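Local coordinates for protein transcriptional regulator, MarR family (Silicibacter pomeroyi DSS-3, PDB 3BOQ) that probably binds DNA as a transcription factor of the MarR family, through a winged helix-turn-helix domain carried by each subunit of a dimer, at residues A111-T114 / T115-A119; S120-H123 / N124-L127. One frame throughout, in Å; residues are numbered along the deposited sequence.

Contact 1 (A111-T114 / T115-A119); sequences AGLT and TFKQA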
# COMPACT_ATOMS: atom_id res chain seq x y z
N ALA B 111 -29.25 4.08 2.05
CA ALA B 111 -28.54 4.98 1.15
C ALA B 111 -27.04 4.65 1.04
O ALA B 111 -26.43 4.90 0.01
CB ALA B 111 -28.77 6.45 1.56
N GLY B 112 -26.46 4.09 2.10
CA GLY B 112 -25.08 3.61 2.07
C GLY B 112 -24.94 2.47 1.07
O GLY B 112 -23.97 2.42 0.32
N LEU B 113 -25.92 1.57 1.05
CA LEU B 113 -25.89 0.44 0.12
C LEU B 113 -26.13 0.84 -1.36
O LEU B 113 -25.47 0.31 -2.25
CB LEU B 113 -26.86 -0.67 0.57
CG LEU B 113 -27.00 -1.95 -0.25
CD1 LEU B 113 -25.69 -2.77 -0.32
CD2 LEU B 113 -28.16 -2.78 0.30
N THR B 114 -27.04 1.78 -1.62
CA THR B 114 -27.17 2.39 -2.94
C THR B 114 -25.87 3.07 -3.41
O THR B 114 -25.46 2.89 -4.55
CB THR B 114 -28.32 3.43 -2.95
OG1 THR B 114 -29.57 2.74 -2.87
CG2 THR B 114 -28.28 4.28 -4.22
N THR B 115 -25.24 3.86 -2.52
CA THR B 115 -23.98 4.55 -2.81
C THR B 115 -22.89 3.50 -3.10
O THR B 115 -22.10 3.65 -4.03
CB THR B 115 -23.56 5.53 -1.65
OG1 THR B 115 -24.47 6.64 -1.58
CG2 THR B 115 -22.15 6.11 -1.86
N PHE B 116 -22.87 2.42 -2.32
CA PHE B 116 -21.88 1.38 -2.48
C PHE B 116 -21.90 0.74 -3.88
O PHE B 116 -20.85 0.55 -4.50
CB PHE B 116 -22.02 0.28 -1.42
CG PHE B 116 -21.05 -0.83 -1.63
CD1 PHE B 116 -19.68 -0.62 -1.37
CD2 PHE B 116 -21.45 -2.02 -2.23
CE1 PHE B 116 -18.76 -1.60 -1.64
CE2 PHE B 116 -20.53 -3.03 -2.51
CZ PHE B 116 -19.18 -2.83 -2.22
N LYS B 117 -23.10 0.41 -4.37
CA LYS B 117 -23.25 -0.18 -5.69
C LYS B 117 -22.81 0.78 -6.81
O LYS B 117 -22.06 0.36 -7.71
CB LYS B 117 -24.67 -0.72 -5.91
CG LYS B 117 -25.04 -1.78 -4.86
CD LYS B 117 -26.44 -2.39 -5.05
CE LYS B 117 -26.83 -3.21 -3.81
NZ LYS B 117 -28.20 -3.78 -3.85
N GLN B 118 -23.23 2.04 -6.75
CA GLN B 118 -22.74 3.05 -7.70
C GLN B 118 -21.22 3.18 -7.59
O GLN B 118 -20.54 3.31 -8.61
CB GLN B 118 -23.38 4.44 -7.48
CG GLN B 118 -24.91 4.53 -7.55
CD GLN B 118 -25.43 5.93 -7.14
OE1 GLN B 118 -25.21 6.41 -6.02
NE2 GLN B 118 -26.13 6.58 -8.05
N ALA B 119 -20.68 3.14 -6.36
CA ALA B 119 -19.24 3.33 -6.14
C ALA B 119 -18.42 2.12 -6.59
O ALA B 119 -17.25 2.24 -7.01
CB ALA B 119 -18.97 3.65 -4.68
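Thr115 reaches back one turn to Ala111 with both its backbone and its side chain. Its N gives the i to i-4 helix bond to Ala111 O at 3.0 Å, and its hydroxyl OG1 donates to the same Ala111 O at 3.1 Å. The two donors approach from opposite faces of the carbonyl plane, so one oxygen is gripped twice. A chi1 of -68°, which sets OG1 beside its own backbone N, brings the hydroxyl back over the preceding turn. Phe116 N bonds to Gly112 O at 2.9 Å, the shortest of the four backbone bonds linking 111-114 to 115-119, while the ring of Phe116 leads away from this turn to lie at a shallow angle to that of Phe50, among side chains of helix 47-58. At Lys117 the backbone N bonds to Leu113 O. The lysine chain runs extended beyond CG, and its CE packs against Leu113 CD1 at 3.7 Å and against CG of the same leucine, an aliphatic contact just short of the ammonium end. Gln118 N makes a nearly straight bond to Thr114 O (177°). Its side chain projects next to that of Thr114 in a shared direction, with OE1 4.1 Å from Thr114 CG2. This is regular alpha-helical i to i+4 pairing near the start of helix 110-130, which in the MarR winged-helix fold follows the wing and packs against the DNA-binding domain.

Contact 2 (S120-H123 / N124-L127); sequences SEAH and NRIL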
# COMPACT_ATOMS: atom_id res chain seq x y z
N SER B 120 -19.05 0.96 -6.46
CA SER B 120 -18.50 -0.32 -6.89
C SER B 120 -18.34 -0.34 -8.41
O SER B 120 -17.33 -0.81 -8.92
CB SER B 120 -19.43 -1.43 -6.42
OG SER B 120 -18.79 -2.67 -6.53
N GLU B 121 -19.32 0.19 -9.12
CA GLU B 121 -19.28 0.32 -10.57
C GLU B 121 -18.11 1.24 -10.96
O GLU B 121 -17.29 0.89 -11.82
CB GLU B 121 -20.62 0.89 -11.07
CG GLU B 121 -21.06 0.48 -12.46
CD GLU B 121 -22.60 0.67 -12.69
OE1 GLU B 121 -23.29 1.40 -11.90
OE2 GLU B 121 -23.12 0.10 -13.69
N ALA B 122 -18.05 2.40 -10.30
CA ALA B 122 -17.02 3.43 -10.51
C ALA B 122 -15.61 2.92 -10.24
O ALA B 122 -14.69 3.21 -11.00
CB ALA B 122 -17.31 4.66 -9.64
N HIS B 123 -15.46 2.17 -9.16
CA HIS B 123 -14.19 1.61 -8.70
C HIS B 123 -13.58 0.65 -9.75
O HIS B 123 -12.38 0.73 -10.05
CB HIS B 123 -14.43 0.85 -7.38
CG HIS B 123 -13.27 0.03 -6.93
ND1 HIS B 123 -13.00 -1.21 -7.45
CD2 HIS B 123 -12.33 0.27 -5.99
CE1 HIS B 123 -11.93 -1.70 -6.85
NE2 HIS B 123 -11.50 -0.82 -5.96
N ASN B 124 -14.41 -0.27 -10.27
CA ASN B 124 -14.01 -1.24 -11.26
C ASN B 124 -13.78 -0.63 -12.64
O ASN B 124 -12.93 -1.11 -13.39
CB ASN B 124 -15.04 -2.38 -11.36
CG ASN B 124 -15.14 -3.20 -10.07
OD1 ASN B 124 -14.31 -3.09 -9.18
ND2 ASN B 124 -16.17 -4.02 -9.97
N ARG B 125 -14.53 0.41 -12.99
CA ARG B 125 -14.21 1.19 -14.17
C ARG B 125 -12.84 1.93 -14.00
O ARG B 125 -12.01 1.90 -14.90
CB ARG B 125 -15.37 2.16 -14.54
CG ARG B 125 -15.03 3.05 -15.75
CD ARG B 125 -16.14 3.99 -16.22
NE ARG B 125 -17.11 4.30 -15.19
CZ ARG B 125 -16.93 5.19 -14.21
NH1 ARG B 125 -15.79 5.87 -14.10
NH2 ARG B 125 -17.90 5.38 -13.31
N ILE B 126 -12.62 2.58 -12.86
CA ILE B 126 -11.38 3.36 -12.68
C ILE B 126 -10.15 2.44 -12.74
O ILE B 126 -9.16 2.75 -13.42
CB ILE B 126 -11.40 4.23 -11.37
CG1 ILE B 126 -12.46 5.35 -11.46
CG2 ILE B 126 -10.06 4.88 -11.12
CD1 ILE B 126 -13.08 5.70 -10.11
N LEU B 127 -10.24 1.31 -12.04
CA LEU B 127 -9.18 0.33 -12.01
C LEU B 127 -8.86 -0.21 -13.42
O LEU B 127 -7.66 -0.22 -13.84
CB LEU B 127 -9.51 -0.79 -11.00
CG LEU B 127 -8.45 -1.87 -10.69
CD1 LEU B 127 -7.19 -1.30 -10.01
CD2 LEU B 127 -9.10 -2.94 -9.81
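His123 and Asn124, neighbours in sequence, are joined through their side chains: His123 ND1 donates to Asn124 OD1 at 2.9 Å. The oxygen lies within 7° of the imidazole plane, whereas ND1 is tilted from the amide plane, the two planes being 73° apart. In Asn124 a chi1 of -64° brings the amide back toward the ring, and its rotation about CB-CG presents OD1. Four backbone bonds carry the helix through this turn, the shortest from Ile126 N to Ala122 O at 2.9 Å. Ile126 CD1 meets Ala122 CB at 4.4 Å, and the isoleucine also packs on Leu35 and Gln38 of helix 12-43. Arg125 bends at chi3, bringing NH2 to 3.8 Å from Ala122 CB, while NH1 forms a salt bridge with Glu42. Outward, the His123 ring stacks on Phe50, and both His123 and Leu127 pack on Trp21 of the second subunit. With an alanine here in place of the imidazole of His123, Asn124 OD1 would probably lose its ring donor, and Phe50 its stacking partner. Because ND1 is the donor to Asn124, a neutral His123 would carry its proton there, with NE2 as the unprotonated ring nitrogen; the bond also restrains rotation of a ring packed close to the dimer partner.

Overall arrangement
Contacts 1 and 2 are successive parts of helix 110-130, their centres about 13 Å apart, and both rest on i to i+4 backbone bonds. Contact 1 is a surface contact at the N-terminal part of the helix, and its inward residues face helix 47-58 and nearby loops of the DNA-binding domain. Contact 2 lies deeper, partly buried; it too leans on helix 47-58, and adds helix 12-43 and the second subunit. Their chemistry differs accordingly: in contact 1 a hydroxyl doubles a backbone bond and a lysine chain lies on a leucine, whereas contact 2 pairs two polar side chains amid apolar packing. Phe50 touches both, linking the two levels.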